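Long-range contacts in fervidolysin (Fervidobacterium pennivorans, PDB 1R6V), which degrades keratin into peptides as a calcium-binding, subtilisin-like serine protease, allowing its bacterium to grow on native feathers: residues V161-D166 and G198-H203; G167-L172 and L348-G353. The protein carries 1 engineered substitution. One frame throughout, in Å; residues are numbered along the deposited sequence.

Contact 1 (V161-D166 and G198-H203); sequences VDTGVD and GSAGTH. Engineered in segment 198-203: A200 (natural residue His).
T163 and T202 carry the polar grip between the loop leaving strand 157-162 and the first turn of helix 200-209. G201 N donates to T163 OG1 at 2.9 Å, nearly straight at 159°, so an amide near the start of the helix finds its acceptor in a side chain. With chi1 at 59°, OG1 lies between the backbone N and carbonyl carbon of T163 and faces the turn. From the other direction D166 N donates to T202 OG1 at 2.9 Å. That hydroxyl in turn gives its proton to a water, 2.6 Å from T202 OG1, and the water donates to G164 O and G198 O, satisfying two loop carbonyls at once. Glycine suits position 201, where a CB would run into G164 O; instead G201 CA sets a C-H against that oxygen at 3.4 Å.

D162 points toward the helix start, its CG 3.6 Å from G201 CA, and D162 OD1 accepts T163 N through its anti lone pair at 2.7 Å. OD1 also lies 3.5 Å from A200 CB, the engineered alanine that stands where the natural protein has histidine. Without the carboxylate, as with an alanine here, T163 N would probably lose this acceptor and position 200 its acidic neighbour. The junction of strand end and helix start thus brings together the aspartate and histidine positions of what is probably a subtilisin-type catalytic triad, with S381 as the third; the engineered alanine removes the histidine.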
ATOM      1  N   VAL A 161       0.394   5.805 -15.524  1.00 12.17           N
ATOM      2  CA  VAL A 161      -0.608   4.950 -14.867  1.00  9.58           C
ATOM      3  C   VAL A 161      -1.694   5.920 -14.468  1.00 11.02           C
ATOM      4  O   VAL A 161      -1.628   6.568 -13.432  1.00 11.65           O
ATOM      5  CB  VAL A 161       0.058   4.249 -13.684  1.00 10.66           C
ATOM      6  CG1 VAL A 161      -0.893   3.199 -13.099  1.00  8.62           C
ATOM      7  CG2 VAL A 161       1.365   3.592 -14.185  1.00  9.64           C
ATOM      8  N   ASP A 162      -2.727   5.961 -15.302  1.00 10.54           N
ATOM      9  CA  ASP A 162      -3.722   7.008 -15.174  1.00 11.96           C
ATOM     10  C   ASP A 162      -5.014   6.638 -15.944  1.00 12.34           C
ATOM     11  O   ASP A 162      -5.405   5.465 -16.015  1.00 12.47           O
ATOM     12  CB  ASP A 162      -3.042   8.231 -15.813  1.00 12.23           C
ATOM     13  CG  ASP A 162      -3.475   9.536 -15.229  1.00 16.04           C
ATOM     14  OD1 ASP A 162      -4.620   9.955 -15.506  1.00 15.33           O
ATOM     15  OD2 ASP A 162      -2.656  10.135 -14.493  1.00 15.16           O
ATOM     16  N   THR A 163      -5.635   7.661 -16.532  1.00 10.98           N
ATOM     17  CA  THR A 163      -6.881   7.540 -17.302  1.00 12.15           C
ATOM     18  C   THR A 163      -6.693   7.104 -18.759  1.00 13.13           C
ATOM     19  O   THR A 163      -7.678   6.980 -19.495  1.00 14.32           O
ATOM     20  CB  THR A 163      -7.607   8.901 -17.395  1.00 13.53           C
ATOM     21  OG1 THR A 163      -6.739   9.856 -18.033  1.00 15.78           O
ATOM     22  CG2 THR A 163      -7.986   9.423 -16.021  1.00 16.25           C
ATOM     23  N   GLY A 164      -5.458   6.852 -19.175  1.00 11.87           N
ATOM     24  CA  GLY A 164      -5.225   6.526 -20.577  1.00 12.88           C
ATOM     25  C   GLY A 164      -4.727   7.801 -21.246  1.00 14.43           C
ATOM     26  O   GLY A 164      -4.829   8.892 -20.666  1.00 12.82           O
ATOM     27  N   VAL A 165      -4.214   7.690 -22.466  1.00 13.48           N
ATOM     28  CA  VAL A 165      -3.642   8.842 -23.173  1.00 13.97           C
ATOM     29  C   VAL A 165      -4.189   9.003 -24.596  1.00 14.63           C
ATOM     30  O   VAL A 165      -4.307   8.011 -25.315  1.00 15.22           O
ATOM     31  CB  VAL A 165      -2.105   8.661 -23.246  1.00 14.72           C
ATOM     32  CG1 VAL A 165      -1.470   9.778 -24.056  1.00 13.24           C
ATOM     33  CG2 VAL A 165      -1.516   8.613 -21.817  1.00 14.75           C
ATOM     34  N   ASP A 166      -4.516  10.227 -25.008  1.00 15.24           N
ATOM     35  CA  ASP A 166      -4.999  10.432 -26.380  1.00 15.64           C
ATOM     36  C   ASP A 166      -3.773  10.509 -27.279  1.00 16.51           C
ATOM     37  O   ASP A 166      -3.242  11.588 -27.556  1.00 16.44           O
ATOM     38  CB  ASP A 166      -5.814  11.722 -26.524  1.00 17.29           C
ATOM     39  CG  ASP A 166      -6.293  11.938 -27.965  1.00 18.15           C
ATOM     40  OD1 ASP A 166      -5.995  11.075 -28.818  1.00 17.81           O
ATOM     41  OD2 ASP A 166      -6.968  12.950 -28.234  1.00 17.77           O
ATOM     42  N   GLY A 198     -10.747   9.841 -19.072  1.00 15.40           N
ATOM     43  CA  GLY A 198     -10.832  11.290 -19.041  1.00 15.25           C
ATOM     44  C   GLY A 198      -9.579  11.924 -19.608  1.00 15.56           C
ATOM     45  O   GLY A 198      -8.777  11.250 -20.256  1.00 15.49           O
ATOM     46  N   SER A 199      -9.382  13.202 -19.304  1.00 14.61           N
ATOM     47  CA  SER A 199      -8.265  13.974 -19.845  1.00 13.62           C
ATOM     48  C   SER A 199      -6.937  14.000 -19.091  1.00 12.12           C
ATOM     49  O   SER A 199      -5.920  14.346 -19.682  1.00 12.88           O
ATOM     50  CB  SER A 199      -8.728  15.421 -20.034  1.00 14.77           C
ATOM     51  OG  SER A 199      -8.989  16.008 -18.763  1.00 16.14           O
ATOM     52  N   ALA A 200      -6.937  13.633 -17.812  1.00 12.19           N
ATOM     53  CA  ALA A 200      -5.722  13.695 -16.999  1.00 13.19           C
ATOM     54  C   ALA A 200      -4.473  13.050 -17.569  1.00 13.59           C
ATOM     55  O   ALA A 200      -3.434  13.694 -17.643  1.00 13.30           O
ATOM     56  CB  ALA A 200      -5.991  13.134 -15.617  1.00 13.32           C
ATOM     57  N   GLY A 201      -4.572  11.788 -17.964  1.00 12.47           N
ATOM     58  CA  GLY A 201      -3.398  11.092 -18.494  1.00 10.75           C
ATOM     59  C   GLY A 201      -2.733  11.763 -19.684  1.00 10.96           C
ATOM     60  O   GLY A 201      -1.512  11.729 -19.859  1.00 12.25           O
ATOM     61  N   THR A 202      -3.541  12.375 -20.541  1.00 11.62           N
ATOM     62  CA  THR A 202      -2.994  13.063 -21.714  1.00 11.75           C
ATOM     63  C   THR A 202      -2.241  14.323 -21.296  1.00 11.56           C
ATOM     64  O   THR A 202      -1.202  14.656 -21.867  1.00 10.76           O
ATOM     65  CB  THR A 202      -4.115  13.470 -22.677  1.00 12.25           C
ATOM     66  OG1 THR A 202      -4.831  12.297 -23.073  1.00 12.07           O
ATOM     67  CG2 THR A 202      -3.556  14.143 -23.923  1.00 10.68           C
ATOM     68  N   HIS A 203      -2.785  15.030 -20.307  1.00 12.33           N
ATOM     69  CA  HIS A 203      -2.138  16.238 -19.798  1.00 12.10           C
ATOM     70  C   HIS A 203      -0.786  15.812 -19.199  1.00 11.07           C
ATOM     71  O   HIS A 203       0.249  16.438 -19.437  1.00 12.08           O
ATOM     72  CB  HIS A 203      -3.053  16.908 -18.760  1.00 12.58           C
ATOM     73  CG  HIS A 203      -2.727  18.343 -18.496  1.00 10.28           C
ATOM     74  ND1 HIS A 203      -1.792  18.734 -17.562  1.00 11.92           N
ATOM     75  CD2 HIS A 203      -3.201  19.485 -19.055  1.00 12.30           C
ATOM     76  CE1 HIS A 203      -1.703  20.051 -17.556  1.00 13.19           C
ATOM     77  NE2 HIS A 203      -2.549  20.534 -18.453  1.00 13.60           N
TER
HETATM   78  O   HOH W   1      -6.175  11.238 -21.111  1.00 12.05           O

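Contact 2 (G167-L172 and L348-G353); sequences GTHPDL and LSTVPG. With CA (calcium ion), chain B.
T350 lays its methyl over one face of the H169 imidazole. CG2 sits 3.5 Å from the ring centroid and 15° off the ring normal, a CH-pi contact in which a beta-branched residue presents carbon to the ring while its hydroxyl goes elsewhere. The same methyl, T350 CG2, touches D171 CB at 3.7 Å. V351 contributes its backbone: its O meets the ring edge close to the plane, 3.2 Å from H169 CD2.

The ring is fixed at both nitrogens, one bonded within its own turn and one outside it. D171 N donates to H169 ND1 at 3.1 Å, only 2° out of the ring plane, and H169 NE2 is bonded to T373 O, so the imidazole has little scope to rotate. Histidine suits the place because it combines a flat face for the methyl with an acceptor and a donor at its rim. H169 CG, anti to the backbone N (chi1 -164°), carries the ring across to strand 347-350. The 3-10 segment 170-172 closes with L172 N bonded to H169 O, and it presents D171, whose OD1 binds the calcium ion at 2.3 Å while OD2 is held by Y374 OH.

E129, K211, D213, K215 and I217 complete the metal site. Strand 347-350 is an outer strand of a three-stranded antiparallel sheet beside strand 374-378, and packs against both the 167-172 loop and helix 200-209, where T202 O bonds T350 OG1.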
ATOM      1  N   GLY A 167      -3.325   9.343 -27.729  1.00 15.52           N
ATOM      2  CA  GLY A 167      -2.146   9.264 -28.571  1.00 15.71           C
ATOM      3  C   GLY A 167      -2.315   9.891 -29.941  1.00 16.43           C
ATOM      4  O   GLY A 167      -1.340  10.011 -30.685  1.00 16.68           O
ATOM      5  N   THR A 168      -3.531  10.305 -30.278  1.00 17.37           N
ATOM      6  CA  THR A 168      -3.760  10.910 -31.588  1.00 17.41           C
ATOM      7  C   THR A 168      -3.504  12.418 -31.552  1.00 18.09           C
ATOM      8  O   THR A 168      -3.602  13.096 -32.571  1.00 16.43           O
ATOM      9  CB  THR A 168      -5.198  10.631 -32.115  1.00 17.82           C
ATOM     10  OG1 THR A 168      -6.157  11.380 -31.366  1.00 19.91           O
ATOM     11  CG2 THR A 168      -5.519   9.145 -32.009  1.00 17.91           C
ATOM     12  N   HIS A 169      -3.174  12.942 -30.375  1.00 16.22           N
ATOM     13  CA  HIS A 169      -2.870  14.366 -30.248  1.00 16.27           C
ATOM     14  C   HIS A 169      -1.635  14.622 -31.118  1.00 16.01           C
ATOM     15  O   HIS A 169      -0.662  13.865 -31.073  1.00 15.06           O
ATOM     16  CB  HIS A 169      -2.546  14.714 -28.786  1.00 14.19           C
ATOM     17  CG  HIS A 169      -2.599  16.178 -28.489  1.00 14.86           C
ATOM     18  ND1 HIS A 169      -1.726  17.085 -29.048  1.00 13.94           N
ATOM     19  CD2 HIS A 169      -3.475  16.902 -27.749  1.00 14.68           C
ATOM     20  CE1 HIS A 169      -2.063  18.306 -28.670  1.00 13.57           C
ATOM     21  NE2 HIS A 169      -3.119  18.224 -27.880  1.00 14.66           N
ATOM     22  N   PRO A 170      -1.649  15.702 -31.903  1.00 16.60           N
ATOM     23  CA  PRO A 170      -0.500  15.990 -32.758  1.00 16.87           C
ATOM     24  C   PRO A 170       0.810  16.183 -31.990  1.00 17.24           C
ATOM     25  O   PRO A 170       1.860  15.752 -32.454  1.00 15.54           O
ATOM     26  CB  PRO A 170      -0.946  17.230 -33.542  1.00 18.07           C
ATOM     27  CG  PRO A 170      -1.960  17.878 -32.651  1.00 20.03           C
ATOM     28  CD  PRO A 170      -2.712  16.704 -32.075  1.00 16.97           C
ATOM     29  N   ASP A 171       0.747  16.804 -30.812  1.00 17.13           N
ATOM     30  CA  ASP A 171       1.946  17.029 -29.993  1.00 16.17           C
ATOM     31  C   ASP A 171       2.463  15.730 -29.350  1.00 16.69           C
ATOM     32  O   ASP A 171       3.474  15.746 -28.646  1.00 15.16           O
ATOM     33  CB  ASP A 171       1.642  18.041 -28.879  1.00 16.81           C
ATOM     34  CG  ASP A 171       2.628  19.203 -28.839  1.00 16.81           C
ATOM     35  OD1 ASP A 171       3.722  19.105 -29.428  1.00 17.61           O
ATOM     36  OD2 ASP A 171       2.308  20.222 -28.191  1.00 15.95           O
ATOM     37  N   LEU A 172       1.760  14.616 -29.554  1.00 14.88           N
ATOM     38  CA  LEU A 172       2.211  13.348 -28.987  1.00 14.69           C
ATOM     39  C   LEU A 172       2.541  12.352 -30.084  1.00 15.46           C
ATOM     40  O   LEU A 172       2.793  11.181 -29.803  1.00 15.88           O
ATOM     41  CB  LEU A 172       1.152  12.745 -28.051  1.00 14.39           C
ATOM     42  CG  LEU A 172       0.847  13.568 -26.790  1.00 15.95           C
ATOM     43  CD1 LEU A 172      -0.253  12.874 -25.977  1.00 13.17           C
ATOM     44  CD2 LEU A 172       2.117  13.690 -25.941  1.00 16.18           C
ATOM     45  N   LEU A 348       0.337  24.357 -18.574  1.00 12.95           N
ATOM     46  CA  LEU A 348      -0.226  24.203 -19.900  1.00 12.58           C
ATOM     47  C   LEU A 348       0.241  22.883 -20.507  1.00 12.89           C
ATOM     48  O   LEU A 348       1.434  22.615 -20.541  1.00 12.79           O
ATOM     49  CB  LEU A 348       0.229  25.362 -20.796  1.00 14.57           C
ATOM     50  CG  LEU A 348      -0.269  25.282 -22.243  1.00 13.74           C
ATOM     51  CD1 LEU A 348      -1.805  25.324 -22.247  1.00 12.98           C
ATOM     52  CD2 LEU A 348       0.298  26.464 -23.060  1.00 14.00           C
ATOM     53  N   SER A 349      -0.708  22.067 -20.963  1.00 12.59           N
ATOM     54  CA  SER A 349      -0.368  20.795 -21.590  1.00 11.94           C
ATOM     55  C   SER A 349      -1.471  20.295 -22.509  1.00 12.88           C
ATOM     56  O   SER A 349      -2.529  20.916 -22.649  1.00 12.96           O
ATOM     57  CB  SER A 349      -0.064  19.734 -20.544  1.00 12.62           C
ATOM     58  OG  SER A 349       0.549  18.599 -21.177  1.00 12.44           O
ATOM     59  N   THR A 350      -1.193  19.155 -23.130  1.00 12.77           N
ATOM     60  CA  THR A 350      -2.091  18.492 -24.060  1.00 13.00           C
ATOM     61  C   THR A 350      -3.320  17.864 -23.394  1.00 13.66           C
ATOM     62  O   THR A 350      -3.214  17.292 -22.314  1.00 13.13           O
ATOM     63  CB  THR A 350      -1.327  17.359 -24.794  1.00 11.37           C
ATOM     64  OG1 THR A 350      -0.590  16.586 -23.834  1.00 10.88           O
ATOM     65  CG2 THR A 350      -0.336  17.929 -25.795  1.00 12.12           C
ATOM     66  N   VAL A 351      -4.494  18.012 -24.012  1.00 12.65           N
ATOM     67  CA  VAL A 351      -5.689  17.345 -23.501  1.00 12.14           C
ATOM     68  C   VAL A 351      -6.314  16.676 -24.721  1.00 14.25           C
ATOM     69  O   VAL A 351      -6.038  17.063 -25.861  1.00 13.13           O
ATOM     70  CB  VAL A 351      -6.727  18.295 -22.799  1.00 13.14           C
ATOM     71  CG1 VAL A 351      -6.098  18.923 -21.556  1.00 12.12           C
ATOM     72  CG2 VAL A 351      -7.257  19.357 -23.764  1.00 13.76           C
ATOM     73  N   PRO A 352      -7.133  15.641 -24.504  1.00 14.77           N
ATOM     74  CA  PRO A 352      -7.756  14.955 -25.643  1.00 17.10           C
ATOM     75  C   PRO A 352      -8.582  15.905 -26.499  1.00 17.59           C
ATOM     76  O   PRO A 352      -9.182  16.847 -25.986  1.00 19.07           O
ATOM     77  CB  PRO A 352      -8.607  13.875 -24.976  1.00 17.54           C
ATOM     78  CG  PRO A 352      -8.850  14.419 -23.596  1.00 23.74           C
ATOM     79  CD  PRO A 352      -7.543  15.028 -23.231  1.00 16.76           C
ATOM     80  N   GLY A 353      -8.598  15.658 -27.804  1.00 19.85           N
ATOM     81  CA  GLY A 353      -9.360  16.507 -28.709  1.00 21.27           C
ATOM     82  C   GLY A 353     -10.869  16.403 -28.526  1.00 22.10           C
ATOM     83  O   GLY A 353     -11.362  15.475 -27.897  1.00 22.27           O
TER
HETATM   84 CA    CA B   1       5.668  20.393 -29.608  1.00  3.26          CA

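How the contacts relate
The two contacts adjoin, their centres about 10 Å apart, and are linked through the chain itself: segment 161-166 runs straight on into 167-172, carrying the polypeptide from the inferred charge-relay aspartate D162 to the calcium ligand D171. Helix 200-209 and the 348-353 segment join them a second time. H203 O lies 2.8 Å from S349 OG, a probable hydrogen bond. Close by, S199 CB packs on P352 CD at 3.4 Å. Contact 1 probably belongs to the active site, with the A200 side chain about 6 Å from that of S381; contact 2 faces the metal, which lies about 13 Å from the T202 side chain.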